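SAP-like pentraxin (Limulus polyphemus, PDB 3FLT) probably recognises phosphate-bearing ligands such as phosphoethanolamine through a pair of bound calcium ions, in the manner of the pentraxin family. Local coordinates at residues T47-S52 against G143-K148; Q58-I63 against G77-A82; P12-P17 against Q156-G161. All blocks are in the same frame, centred on the assembly; numbering follows the deposited sequence.

Overall arrangement
A calcium-dependent lectin-like sandwich shows how one ligand site can be assembled from separate parts of a fold. Interactions 1 and 2 are buried and adjoin the same sheet, in which strands 48-55 and 60-68 are neighbours; they share one calcium ion and touch each other through ligands of that ion. Interaction 1 joins a strand to a metal-binding loop, whereas interaction 2 is a hairpin with backbone bonding and an apolar face. Interaction 3 lies nearer the surface, joins two loops without a direct hydrogen bond, and reaches the second calcium ion through E157. All three segment pairs meet the bound phosphoethanolamine, and Q144 of interaction 1 is hydrogen-bonded to T14 of interaction 3.

Interaction 1: residues T47-S52 against G143-K148; sequences TGYIFS and GQEQDK. With CA (calcium ion), chain C; CA (calcium ion), chain D; OPE (phosphoric acid mono-(2-amino-ethyl) ester), chain F.
The Y49 ring carries E145 on one of its faces: CG of the glutamate sits 3.9 Å from the ring centroid, 24° off the normal, in a CH-pi contact displaced toward the rim. The amine N of phosphoethanolamine approaches the same ring obliquely, and the carboxylate of E145 is turned 71° from the ring plane. This is the double-calcium site of the pentraxin fold, where the loop following strand 139-142 leans on strand 48-55. The two side chains run alongside each other toward the ligand. Beyond CG the glutamate bends (chi2 -70°), which brings OE1 between the two metals; it binds both, while OE2 grips only the calcium ion of chain C. OD1 of D147 bridges the pair likewise, Q146 O joins the chain C ion and D147 OD2 the chain D ion, and N60, D59, E154 and E157 complete the shells. The phosphate adds O2 to one ion and O1 to the other. At the ligand's far end, N donates to Y49 OH at 2.6 Å, so Y49 both packs on E145 and accepts the amine. Away from the metals, G143 N bonds to I50 O at 2.9 Å, and S52 OG accepts from Q146 N at 3.3 Å. Q146 OE1 is held by G150, and NE2 reaches back to the same S52 OG at 3.1 Å, with the hydroxyl O a little out of the amide plane.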
ATOM      1  N   THR A  47       2.470  30.277  53.246  1.00 25.76           N
ATOM      2  CA  THR A  47       3.736  29.656  52.889  1.00 25.15           C
ATOM      3  C   THR A  47       3.838  28.190  53.259  1.00 25.52           C
ATOM      4  O   THR A  47       3.476  27.782  54.359  1.00 27.63           O
ATOM      5  CB  THR A  47       4.921  30.408  53.552  1.00 23.62           C
ATOM      6  OG1 THR A  47       5.037  31.710  52.972  1.00 23.99           O
ATOM      7  CG2 THR A  47       6.232  29.672  53.340  1.00 23.48           C
ATOM      8  N   GLY A  48       4.348  27.402  52.323  1.00 25.79           N
ATOM      9  CA  GLY A  48       4.535  25.984  52.549  1.00 25.71           C
ATOM     10  C   GLY A  48       5.760  25.530  51.780  1.00 25.80           C
ATOM     11  O   GLY A  48       6.039  26.037  50.690  1.00 25.61           O
ATOM     12  N   TYR A  49       6.511  24.596  52.349  1.00 25.61           N
ATOM     13  CA  TYR A  49       7.701  24.080  51.679  1.00 25.71           C
ATOM     14  C   TYR A  49       7.348  22.800  50.951  1.00 24.62           C
ATOM     15  O   TYR A  49       6.789  21.875  51.543  1.00 23.89           O
ATOM     16  CB  TYR A  49       8.834  23.835  52.682  1.00 26.06           C
ATOM     17  CG  TYR A  49       9.364  25.121  53.264  1.00 26.81           C
ATOM     18  CD1 TYR A  49       8.877  25.620  54.477  1.00 27.25           C
ATOM     19  CD2 TYR A  49      10.286  25.889  52.559  1.00 26.28           C
ATOM     20  CE1 TYR A  49       9.292  26.856  54.967  1.00 26.37           C
ATOM     21  CE2 TYR A  49      10.707  27.122  53.037  1.00 27.44           C
ATOM     22  CZ  TYR A  49      10.204  27.598  54.237  1.00 27.27           C
ATOM     23  OH  TYR A  49      10.599  28.831  54.682  1.00 28.57           O
ATOM     24  N   ILE A  50       7.672  22.757  49.662  1.00 24.52           N
ATOM     25  CA  ILE A  50       7.353  21.602  48.830  1.00 22.84           C
ATOM     26  C   ILE A  50       8.489  20.599  48.728  1.00 23.26           C
ATOM     27  O   ILE A  50       8.320  19.432  49.101  1.00 23.19           O
ATOM     28  CB  ILE A  50       6.944  22.054  47.420  1.00 21.71           C
ATOM     29  CG1 ILE A  50       5.787  23.056  47.529  1.00 19.60           C
ATOM     30  CG2 ILE A  50       6.551  20.842  46.575  1.00 20.23           C
ATOM     31  CD1 ILE A  50       5.397  23.727  46.224  1.00 19.06           C
ATOM     32  N   PHE A  51       9.638  21.062  48.228  1.00 22.74           N
ATOM     33  CA  PHE A  51      10.840  20.238  48.049  1.00 20.88           C
ATOM     34  C   PHE A  51      11.899  20.660  49.069  1.00 22.02           C
ATOM     35  O   PHE A  51      12.371  21.804  49.061  1.00 22.50           O
ATOM     36  CB  PHE A  51      11.380  20.428  46.628  1.00 20.38           C
ATOM     37  CG  PHE A  51      12.559  19.553  46.281  1.00 19.42           C
ATOM     38  CD1 PHE A  51      12.387  18.407  45.514  1.00 18.66           C
ATOM     39  CD2 PHE A  51      13.851  19.908  46.666  1.00 19.70           C
ATOM     40  CE1 PHE A  51      13.483  17.630  45.130  1.00 18.30           C
ATOM     41  CE2 PHE A  51      14.950  19.137  46.286  1.00 18.63           C
ATOM     42  CZ  PHE A  51      14.762  17.996  45.514  1.00 18.53           C
ATOM     43  N   SER A  52      12.274  19.731  49.943  1.00 21.38           N
ATOM     44  CA  SER A  52      13.262  19.991  50.990  1.00 20.62           C
ATOM     45  C   SER A  52      14.439  19.029  50.889  1.00 20.82           C
ATOM     46  O   SER A  52      14.259  17.812  50.878  1.00 21.60           O
ATOM     47  CB  SER A  52      12.606  19.842  52.370  1.00 20.87           C
ATOM     48  OG  SER A  52      13.570  19.753  53.402  1.00 20.49           O
ATOM     49  N   GLY A 143       6.622  17.943  50.943  1.00 20.14           N
ATOM     50  CA  GLY A 143       5.506  18.285  51.800  1.00 21.81           C
ATOM     51  C   GLY A 143       5.838  18.799  53.189  1.00 23.34           C
ATOM     52  O   GLY A 143       4.969  19.363  53.852  1.00 25.02           O
ATOM     53  N   GLN A 144       7.079  18.612  53.632  1.00 23.20           N
ATOM     54  CA  GLN A 144       7.505  19.055  54.962  1.00 23.08           C
ATOM     55  C   GLN A 144       8.900  19.645  54.880  1.00 24.34           C
ATOM     56  O   GLN A 144       9.653  19.312  53.978  1.00 26.37           O
ATOM     57  CB  GLN A 144       7.527  17.876  55.928  1.00 20.47           C
ATOM     58  CG  GLN A 144       6.186  17.239  56.206  1.00 18.73           C
ATOM     59  CD  GLN A 144       5.219  18.182  56.883  1.00 19.04           C
ATOM     60  OE1 GLN A 144       5.613  19.054  57.662  1.00 19.89           O
ATOM     61  NE2 GLN A 144       3.937  18.002  56.604  1.00 20.28           N
ATOM     62  N   GLU A 145       9.248  20.514  55.826  1.00 26.84           N
ATOM     63  CA  GLU A 145      10.573  21.154  55.845  1.00 28.37           C
ATOM     64  C   GLU A 145      11.450  20.507  56.922  1.00 28.79           C
ATOM     65  O   GLU A 145      11.159  20.599  58.116  1.00 30.38           O
ATOM     66  CB  GLU A 145      10.419  22.655  56.114  1.00 27.62           C
ATOM     67  CG  GLU A 145      11.575  23.524  55.646  1.00 31.23           C
ATOM     68  CD  GLU A 145      12.847  23.333  56.458  1.00 33.38           C
ATOM     69  OE1 GLU A 145      12.783  23.459  57.699  1.00 32.98           O
ATOM     70  OE2 GLU A 145      13.915  23.069  55.852  1.00 35.55           O
ATOM     71  N   GLN A 146      12.525  19.857  56.494  1.00 28.89           N
ATOM     72  CA  GLN A 146      13.427  19.172  57.415  1.00 29.39           C
ATOM     73  C   GLN A 146      14.310  20.081  58.255  1.00 29.59           C
ATOM     74  O   GLN A 146      14.874  21.048  57.753  1.00 30.66           O
ATOM     75  CB  GLN A 146      14.362  18.232  56.653  1.00 28.44           C
ATOM     76  CG  GLN A 146      13.692  17.211  55.774  1.00 28.49           C
ATOM     77  CD  GLN A 146      14.694  16.487  54.897  1.00 28.50           C
ATOM     78  OE1 GLN A 146      15.377  15.561  55.337  1.00 27.21           O
ATOM     79  NE2 GLN A 146      14.802  16.925  53.649  1.00 29.27           N
ATOM     80  N   ASP A 147      14.433  19.761  59.537  1.00 29.43           N
ATOM     81  CA  ASP A 147      15.320  20.501  60.426  1.00 29.98           C
ATOM     82  C   ASP A 147      16.328  19.453  60.865  1.00 30.07           C
ATOM     83  O   ASP A 147      17.221  19.707  61.660  1.00 30.82           O
ATOM     84  CB  ASP A 147      14.577  21.052  61.643  1.00 28.33           C
ATOM     85  CG  ASP A 147      13.744  22.261  61.310  1.00 28.23           C
ATOM     86  OD1 ASP A 147      14.232  23.128  60.567  1.00 27.01           O
ATOM     87  OD2 ASP A 147      12.601  22.353  61.794  1.00 32.30           O
ATOM     88  N   LYS A 148      16.160  18.266  60.299  1.00 30.65           N
ATOM     89  CA  LYS A 148      16.991  17.109  60.575  1.00 30.30           C
ATOM     90  C   LYS A 148      16.753  16.116  59.431  1.00 29.75           C
ATOM     91  O   LYS A 148      15.677  16.108  58.830  1.00 30.15           O
ATOM     92  CB  LYS A 148      16.569  16.501  61.903  1.00 30.69           C
ATOM     93  CG  LYS A 148      17.223  15.197  62.206  1.00 32.31           C
ATOM     94  CD  LYS A 148      16.747  14.682  63.535  1.00 34.93           C
ATOM     95  CE  LYS A 148      15.259  14.443  63.539  1.00 34.52           C
ATOM     96  NZ  LYS A 148      14.863  13.718  64.777  1.00 36.94           N
TER
HETATM   97 CA    CA C 301      15.190  23.139  58.025  1.00 28.85          CA
HETATM   98 CA    CA D 302      11.946  23.807  59.875  1.00 27.42          CA
HETATM   99  CA  OPE F 400      13.477  27.379  57.797  1.00 45.83           C
HETATM  100  CB  OPE F 400      13.241  28.609  56.904  1.00 47.19           C
HETATM  101  O1  OPE F 400      13.021  25.800  60.248  1.00 37.25           O
HETATM  102  O2  OPE F 400      15.175  25.398  58.994  1.00 39.49           O
HETATM  103  O3  OPE F 400      15.332  26.689  61.138  1.00 38.99           O
HETATM  104  O4  OPE F 400      14.258  27.733  58.963  1.00 42.17           O
HETATM  105  N   OPE F 400      11.791  28.993  56.961  1.00 48.36           N
HETATM  106  P   OPE F 400      14.457  26.384  59.823  1.00 37.51           P

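Interaction 2: residues Q58-I63 against G77-A82. With CA (calcium ion), chain C; OPE (phosphoric acid mono-(2-amino-ethyl) ester), chain F.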
ATOM      1  N   GLN A  58      23.995  20.415  56.935  1.00 34.63           N
ATOM      2  CA  GLN A  58      23.111  21.510  56.539  1.00 32.24           C
ATOM      3  C   GLN A  58      21.713  21.003  56.211  1.00 31.48           C
ATOM      4  O   GLN A  58      21.510  20.358  55.190  1.00 32.93           O
ATOM      5  CB  GLN A  58      23.706  22.218  55.316  1.00 29.91           C
ATOM      6  CG  GLN A  58      22.830  23.296  54.692  1.00 27.72           C
ATOM      7  CD  GLN A  58      22.531  24.443  55.640  1.00 27.50           C
ATOM      8  OE1 GLN A  58      21.691  24.320  56.543  1.00 25.72           O
ATOM      9  NE2 GLN A  58      23.221  25.571  55.443  1.00 23.67           N
ATOM     10  N   ASP A  59      20.751  21.307  57.074  1.00 30.14           N
ATOM     11  CA  ASP A  59      19.376  20.872  56.868  1.00 28.64           C
ATOM     12  C   ASP A  59      18.643  21.736  55.834  1.00 26.68           C
ATOM     13  O   ASP A  59      17.578  21.362  55.342  1.00 26.77           O
ATOM     14  CB  ASP A  59      18.624  20.881  58.212  1.00 29.63           C
ATOM     15  CG  ASP A  59      18.596  22.260  58.864  1.00 32.81           C
ATOM     16  OD1 ASP A  59      19.686  22.821  59.143  1.00 34.41           O
ATOM     17  OD2 ASP A  59      17.483  22.784  59.096  1.00 32.14           O
ATOM     18  N   ASN A  60      19.212  22.891  55.507  1.00 24.25           N
ATOM     19  CA  ASN A  60      18.605  23.782  54.529  1.00 24.82           C
ATOM     20  C   ASN A  60      19.492  23.908  53.290  1.00 25.95           C
ATOM     21  O   ASN A  60      19.879  25.012  52.905  1.00 25.58           O
ATOM     22  CB  ASN A  60      18.380  25.176  55.125  1.00 23.84           C
ATOM     23  CG  ASN A  60      17.316  25.195  56.209  1.00 23.09           C
ATOM     24  OD1 ASN A  60      16.970  24.160  56.772  1.00 22.21           O
ATOM     25  ND2 ASN A  60      16.807  26.383  56.520  1.00 20.96           N
ATOM     26  N   GLN A  61      19.820  22.776  52.673  1.00 25.46           N
ATOM     27  CA  GLN A  61      20.651  22.786  51.477  1.00 25.54           C
ATOM     28  C   GLN A  61      19.888  23.419  50.319  1.00 25.76           C
ATOM     29  O   GLN A  61      20.396  24.300  49.618  1.00 24.65           O
ATOM     30  CB  GLN A  61      21.050  21.357  51.090  1.00 25.26           C
ATOM     31  CG  GLN A  61      22.220  20.778  51.875  1.00 26.79           C
ATOM     32  CD  GLN A  61      23.575  21.263  51.371  1.00 27.42           C
ATOM     33  OE1 GLN A  61      23.683  22.318  50.738  1.00 26.91           O
ATOM     34  NE2 GLN A  61      24.620  20.496  51.665  1.00 27.88           N
ATOM     35  N   PHE A  62      18.653  22.964  50.129  1.00 25.71           N
ATOM     36  CA  PHE A  62      17.826  23.453  49.036  1.00 24.22           C
ATOM     37  C   PHE A  62      16.360  23.246  49.409  1.00 22.86           C
ATOM     38  O   PHE A  62      15.947  22.121  49.676  1.00 23.47           O
ATOM     39  CB  PHE A  62      18.195  22.673  47.766  1.00 22.65           C
ATOM     40  CG  PHE A  62      17.601  23.228  46.500  1.00 23.02           C
ATOM     41  CD1 PHE A  62      16.280  22.949  46.147  1.00 21.34           C
ATOM     42  CD2 PHE A  62      18.376  24.002  45.636  1.00 21.68           C
ATOM     43  CE1 PHE A  62      15.746  23.429  44.952  1.00 19.93           C
ATOM     44  CE2 PHE A  62      17.845  24.486  44.437  1.00 20.45           C
ATOM     45  CZ  PHE A  62      16.530  24.197  44.096  1.00 19.21           C
ATOM     46  N   ILE A  63      15.588  24.332  49.434  1.00 21.05           N
ATOM     47  CA  ILE A  63      14.171  24.264  49.796  1.00 20.35           C
ATOM     48  C   ILE A  63      13.293  25.155  48.929  1.00 19.23           C
ATOM     49  O   ILE A  63      13.520  26.348  48.850  1.00 20.35           O
ATOM     50  CB  ILE A  63      13.933  24.721  51.245  1.00 20.35           C
ATOM     51  CG1 ILE A  63      15.252  24.726  52.028  1.00 20.98           C
ATOM     52  CG2 ILE A  63      12.899  23.818  51.904  1.00 19.62           C
ATOM     53  CD1 ILE A  63      15.138  25.315  53.436  1.00 18.76           C
ATOM     54  N   GLY A  77       9.239  30.661  46.095  1.00 22.92           N
ATOM     55  CA  GLY A  77      10.435  30.930  46.856  1.00 22.58           C
ATOM     56  C   GLY A  77      11.474  29.833  46.789  1.00 23.06           C
ATOM     57  O   GLY A  77      11.164  28.675  46.508  1.00 22.20           O
ATOM     58  N   LEU A  78      12.718  30.221  47.051  1.00 22.63           N
ATOM     59  CA  LEU A  78      13.843  29.305  47.050  1.00 23.12           C
ATOM     60  C   LEU A  78      14.835  29.692  48.142  1.00 24.04           C
ATOM     61  O   LEU A  78      15.037  30.873  48.429  1.00 24.25           O
ATOM     62  CB  LEU A  78      14.563  29.336  45.695  1.00 23.22           C
ATOM     63  CG  LEU A  78      15.793  28.421  45.566  1.00 23.09           C
ATOM     64  CD1 LEU A  78      15.382  26.956  45.724  1.00 19.71           C
ATOM     65  CD2 LEU A  78      16.452  28.636  44.215  1.00 22.82           C
ATOM     66  N   GLN A  79      15.451  28.691  48.752  1.00 23.76           N
ATOM     67  CA  GLN A  79      16.445  28.929  49.779  1.00 24.73           C
ATOM     68  C   GLN A  79      17.604  27.963  49.546  1.00 25.07           C
ATOM     69  O   GLN A  79      17.389  26.762  49.414  1.00 25.46           O
ATOM     70  CB  GLN A  79      15.850  28.709  51.173  1.00 24.76           C
ATOM     71  CG  GLN A  79      16.867  28.881  52.299  1.00 24.75           C
ATOM     72  CD  GLN A  79      16.279  28.674  53.689  1.00 24.60           C
ATOM     73  OE1 GLN A  79      17.008  28.436  54.648  1.00 24.28           O
ATOM     74  NE2 GLN A  79      14.959  28.775  53.803  1.00 26.57           N
ATOM     75  N   VAL A  80      18.821  28.498  49.479  1.00 24.96           N
ATOM     76  CA  VAL A  80      20.015  27.684  49.273  1.00 25.62           C
ATOM     77  C   VAL A  80      21.063  27.932  50.376  1.00 26.65           C
ATOM     78  O   VAL A  80      21.328  29.075  50.760  1.00 26.05           O
ATOM     79  CB  VAL A  80      20.657  27.969  47.880  1.00 25.35           C
ATOM     80  CG1 VAL A  80      21.803  27.006  47.627  1.00 24.67           C
ATOM     81  CG2 VAL A  80      19.618  27.838  46.780  1.00 23.13           C
ATOM     82  N   ASN A  81      21.653  26.850  50.880  1.00 28.08           N
ATOM     83  CA  ASN A  81      22.671  26.915  51.930  1.00 29.20           C
ATOM     84  C   ASN A  81      22.223  27.821  53.073  1.00 30.19           C
ATOM     85  O   ASN A  81      22.974  28.681  53.534  1.00 30.73           O
ATOM     86  CB  ASN A  81      24.008  27.408  51.351  1.00 29.23           C
ATOM     87  CG  ASN A  81      25.172  27.220  52.312  1.00 30.26           C
ATOM     88  OD1 ASN A  81      25.256  26.201  52.992  1.00 32.62           O
ATOM     89  ND2 ASN A  81      26.087  28.194  52.358  1.00 27.88           N
ATOM     90  N   ALA A  82      20.985  27.616  53.516  1.00 31.15           N
ATOM     91  CA  ALA A  82      20.384  28.373  54.618  1.00 31.05           C
ATOM     92  C   ALA A  82      20.333  29.888  54.429  1.00 30.97           C
ATOM     93  O   ALA A  82      20.440  30.640  55.393  1.00 31.75           O
ATOM     94  CB  ALA A  82      21.091  28.032  55.943  1.00 27.80           C
TER
HETATM   95 CA    CA C 301      15.190  23.139  58.025  1.00 28.85          CA
HETATM   96  CA  OPE F 400      13.477  27.379  57.797  1.00 45.83           C
HETATM   97  CB  OPE F 400      13.241  28.609  56.904  1.00 47.19           C
HETATM   98  O1  OPE F 400      13.021  25.800  60.248  1.00 37.25           O
HETATM   99  O2  OPE F 400      15.175  25.398  58.994  1.00 39.49           O
HETATM  100  O3  OPE F 400      15.332  26.689  61.138  1.00 38.99           O
HETATM  101  O4  OPE F 400      14.258  27.733  58.963  1.00 42.17           O
HETATM  102  N   OPE F 400      11.791  28.993  56.961  1.00 48.36           N
HETATM  103  P   OPE F 400      14.457  26.384  59.823  1.00 37.51           P
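The start of the beta hairpin of strands 60-68 and 73-80, with D59 just before it and N60 at its head, supplies two ligands of the calcium ion of chain C, and N60 ties metal, phosphate and partner strand together. Its OD1 binds the calcium at 2.4 Å; its ND2 donates to phosphate O2 at 3.1 Å and, from above the carbonyl plane, to Q79 OE1 at 2.8 Å. Q79 stretches this far because its chain is extended, with CG opposite the backbone N (chi1 177°), and its NE2 is held by N85. I63 and Q79 form a hydrogen-bonded antiparallel pair, F62 and V80 a non-hydrogen-bonded one. At the open end of the hairpin, A82 N bonds to N60 O and N81 N to Q61 O. Across nearly perpendicular amides, Q58 NE2 donates to N81 OD1 at 3.2 Å, from above the asparagine's carbonyl plane but with the acceptor in the plane of its own amide, while its OE1 accepts from N60 N. An alanine in place of Q58 is likely to leave N60 N without this acceptor and N81 OD1 without its donor. On the face carrying F62 and V80, L78 CD1 lies over the F62 ring, 3.7 Å from its centroid. Q61 and F62 form a classic bulge opposite C53 of strand 48-55; F62 also packs on strand 33-42, while L78 and V80 meet W106 of strand 100-107.

Interaction 3: residues P12-P17 against Q156-G161; sequences PGTQNP and QESWSG. With CA (calcium ion), chain D; OPE (phosphoric acid mono-(2-amino-ethyl) ester), chain F.
T14 and S158 meet side chain to side chain, the threonine CB lying 3.3 Å from S158 OG. They belong to two loops, one after strand 7-11 and one leading into strand 161-169, and their contact shows how polar residues can pack against one another while bonding elsewhere. T14 turns OG1 away from its carbonyl carbon (chi1 -69°), where Q144 NE2 donates to it; CB and OG1 make the contact with S158, and CG2 is more distant. The serine places its hydroxyl between backbone N and carbonyl carbon (chi1 65°), and that OG is hydrogen-bonded to E155 O. S160 OG sits against G13 CA at 3.0 Å and makes a weak hydrogen bond to F11 O. E157, one residue before S158, stretches its chain away from this contact so that OE1 binds the calcium ion of chain D at 2.3 Å and OE2 accepts from the ligand amine at 3.2 Å. The contact lies where strand 7-11 ends and its antiparallel partner 161-169 begins, with G161 backbone-bonded to F11, W159 packed on I50 of strand 48-55, and P12 O weakly bonded to R32 of a second subunit.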
ATOM      1  N   PRO A  12      -2.925  15.852  52.786  1.00 29.54           N
ATOM      2  CA  PRO A  12      -4.147  16.190  53.522  1.00 30.72           C
ATOM      3  C   PRO A  12      -4.110  17.438  54.376  1.00 32.00           C
ATOM      4  O   PRO A  12      -4.978  18.294  54.257  1.00 33.51           O
ATOM      5  CB  PRO A  12      -4.403  14.942  54.366  1.00 31.85           C
ATOM      6  CG  PRO A  12      -3.723  13.851  53.601  1.00 31.22           C
ATOM      7  CD  PRO A  12      -2.449  14.519  53.196  1.00 29.74           C
ATOM      8  N   GLY A  13      -3.118  17.531  55.250  1.00 31.43           N
ATOM      9  CA  GLY A  13      -3.025  18.676  56.132  1.00 31.91           C
ATOM     10  C   GLY A  13      -2.156  18.262  57.294  1.00 33.51           C
ATOM     11  O   GLY A  13      -2.135  17.080  57.656  1.00 34.94           O
ATOM     12  N   THR A  14      -1.447  19.213  57.891  1.00 32.72           N
ATOM     13  CA  THR A  14      -0.542  18.884  58.984  1.00 32.14           C
ATOM     14  C   THR A  14      -0.894  19.427  60.358  1.00 33.47           C
ATOM     15  O   THR A  14      -1.261  20.589  60.512  1.00 33.54           O
ATOM     16  CB  THR A  14       0.890  19.341  58.638  1.00 29.66           C
ATOM     17  OG1 THR A  14       1.403  18.527  57.581  1.00 28.45           O
ATOM     18  CG2 THR A  14       1.806  19.237  59.840  1.00 29.23           C
ATOM     19  N   GLN A  15      -0.772  18.567  61.358  1.00 34.68           N
ATOM     20  CA  GLN A  15      -1.022  18.952  62.734  1.00 37.24           C
ATOM     21  C   GLN A  15      -0.323  17.976  63.658  1.00 38.33           C
ATOM     22  O   GLN A  15      -0.655  16.791  63.699  1.00 38.95           O
ATOM     23  CB  GLN A  15      -2.518  19.004  63.047  1.00 37.52           C
ATOM     24  CG  GLN A  15      -2.796  19.086  64.537  1.00 39.17           C
ATOM     25  CD  GLN A  15      -4.151  19.665  64.864  1.00 39.20           C
ATOM     26  OE1 GLN A  15      -5.121  19.446  64.152  1.00 39.66           O
ATOM     27  NE2 GLN A  15      -4.226  20.401  65.965  1.00 42.14           N
ATOM     28  N   ASN A  16       0.664  18.492  64.382  1.00 40.00           N
ATOM     29  CA  ASN A  16       1.456  17.710  65.327  1.00 41.71           C
ATOM     30  C   ASN A  16       0.578  16.690  66.053  1.00 41.75           C
ATOM     31  O   ASN A  16      -0.489  17.039  66.559  1.00 42.23           O
ATOM     32  CB  ASN A  16       2.088  18.650  66.351  1.00 42.74           C
ATOM     33  CG  ASN A  16       3.437  18.168  66.834  1.00 44.59           C
ATOM     34  OD1 ASN A  16       3.642  16.977  67.067  1.00 46.20           O
ATOM     35  ND2 ASN A  16       4.367  19.096  66.995  1.00 45.72           N
ATOM     36  N   PRO A  17       1.017  15.419  66.130  1.00 42.02           N
ATOM     37  CA  PRO A  17       2.261  14.836  65.609  1.00 41.95           C
ATOM     38  C   PRO A  17       2.170  14.220  64.197  1.00 41.25           C
ATOM     39  O   PRO A  17       3.084  13.509  63.771  1.00 42.11           O
ATOM     40  CB  PRO A  17       2.586  13.786  66.660  1.00 40.77           C
ATOM     41  CG  PRO A  17       1.215  13.222  66.933  1.00 40.10           C
ATOM     42  CD  PRO A  17       0.345  14.465  67.038  1.00 40.44           C
ATOM     43  N   GLN A 156       3.637  24.810  60.687  1.00 32.78           N
ATOM     44  CA  GLN A 156       3.448  26.045  59.942  1.00 32.61           C
ATOM     45  C   GLN A 156       4.348  26.155  58.730  1.00 32.65           C
ATOM     46  O   GLN A 156       4.271  27.138  57.990  1.00 34.27           O
ATOM     47  CB  GLN A 156       3.595  27.283  60.852  1.00 33.88           C
ATOM     48  CG  GLN A 156       5.009  27.781  61.174  1.00 34.98           C
ATOM     49  CD  GLN A 156       5.849  26.792  61.967  1.00 37.02           C
ATOM     50  OE1 GLN A 156       5.325  25.964  62.725  1.00 35.81           O
ATOM     51  NE2 GLN A 156       7.166  26.888  61.809  1.00 38.13           N
ATOM     52  N   GLU A 157       5.182  25.140  58.510  1.00 31.13           N
ATOM     53  CA  GLU A 157       6.082  25.138  57.358  1.00 30.81           C
ATOM     54  C   GLU A 157       5.734  24.024  56.370  1.00 30.69           C
ATOM     55  O   GLU A 157       6.396  23.855  55.347  1.00 31.82           O
ATOM     56  CB  GLU A 157       7.538  24.984  57.803  1.00 29.21           C
ATOM     57  CG  GLU A 157       7.976  26.017  58.828  1.00 31.66           C
ATOM     58  CD  GLU A 157       9.480  26.057  59.029  1.00 32.23           C
ATOM     59  OE1 GLU A 157      10.090  25.016  59.338  1.00 31.84           O
ATOM     60  OE2 GLU A 157      10.063  27.148  58.879  1.00 36.57           O
ATOM     61  N   SER A 158       4.687  23.267  56.673  1.00 28.98           N
ATOM     62  CA  SER A 158       4.267  22.177  55.802  1.00 26.83           C
ATOM     63  C   SER A 158       3.523  22.730  54.585  1.00 25.48           C
ATOM     64  O   SER A 158       3.160  23.900  54.547  1.00 26.36           O
ATOM     65  CB  SER A 158       3.349  21.236  56.571  1.00 25.14           C
ATOM     66  OG  SER A 158       2.154  21.916  56.915  1.00 24.20           O
ATOM     67  N   TRP A 159       3.299  21.878  53.591  1.00 23.59           N
ATOM     68  CA  TRP A 159       2.592  22.286  52.393  1.00 21.92           C
ATOM     69  C   TRP A 159       1.508  21.269  52.101  1.00 22.07           C
ATOM     70  O   TRP A 159       1.790  20.081  51.943  1.00 22.83           O
ATOM     71  CB  TRP A 159       3.552  22.356  51.213  1.00 20.67           C
ATOM     72  CG  TRP A 159       2.890  22.830  49.972  1.00 20.96           C
ATOM     73  CD1 TRP A 159       2.752  24.122  49.562  1.00 20.80           C
ATOM     74  CD2 TRP A 159       2.235  22.020  48.985  1.00 20.57           C
ATOM     75  NE1 TRP A 159       2.053  24.171  48.377  1.00 22.27           N
ATOM     76  CE2 TRP A 159       1.724  22.894  48.002  1.00 20.69           C
ATOM     77  CE3 TRP A 159       2.031  20.643  48.836  1.00 19.32           C
ATOM     78  CZ2 TRP A 159       1.022  22.437  46.883  1.00 19.76           C
ATOM     79  CZ3 TRP A 159       1.335  20.187  47.727  1.00 20.26           C
ATOM     80  CH2 TRP A 159       0.838  21.084  46.764  1.00 20.53           C
ATOM     81  N   SER A 160       0.263  21.730  52.042  1.00 22.13           N
ATOM     82  CA  SER A 160      -0.852  20.836  51.762  1.00 22.35           C
ATOM     83  C   SER A 160      -1.398  21.050  50.367  1.00 22.54           C
ATOM     84  O   SER A 160      -1.487  22.179  49.891  1.00 23.59           O
ATOM     85  CB  SER A 160      -1.970  21.031  52.779  1.00 22.21           C
ATOM     86  OG  SER A 160      -1.724  20.262  53.940  1.00 25.63           O
ATOM     87  N   GLY A 161      -1.768  19.955  49.718  1.00 22.35           N
ATOM     88  CA  GLY A 161      -2.294  20.045  48.375  1.00 21.81           C
ATOM     89  C   GLY A 161      -2.021  18.745  47.662  1.00 21.72           C
ATOM     90  O   GLY A 161      -1.692  17.744  48.300  1.00 20.74           O
TER
HETATM   91 CA    CA D 302      11.946  23.807  59.875  1.00 27.42          CA
HETATM   92  CA  OPE F 400      13.477  27.379  57.797  1.00 45.83           C
HETATM   93  CB  OPE F 400      13.241  28.609  56.904  1.00 47.19           C
HETATM   94  O1  OPE F 400      13.021  25.800  60.248  1.00 37.25           O
HETATM   95  O2  OPE F 400      15.175  25.398  58.994  1.00 39.49           O
HETATM   96  O3  OPE F 400      15.332  26.689  61.138  1.00 38.99           O
HETATM   97  O4  OPE F 400      14.258  27.733  58.963  1.00 42.17           O
HETATM   98  N   OPE F 400      11.791  28.993  56.961  1.00 48.36           N
HETATM   99  P   OPE F 400      14.457  26.384  59.823  1.00 37.51           P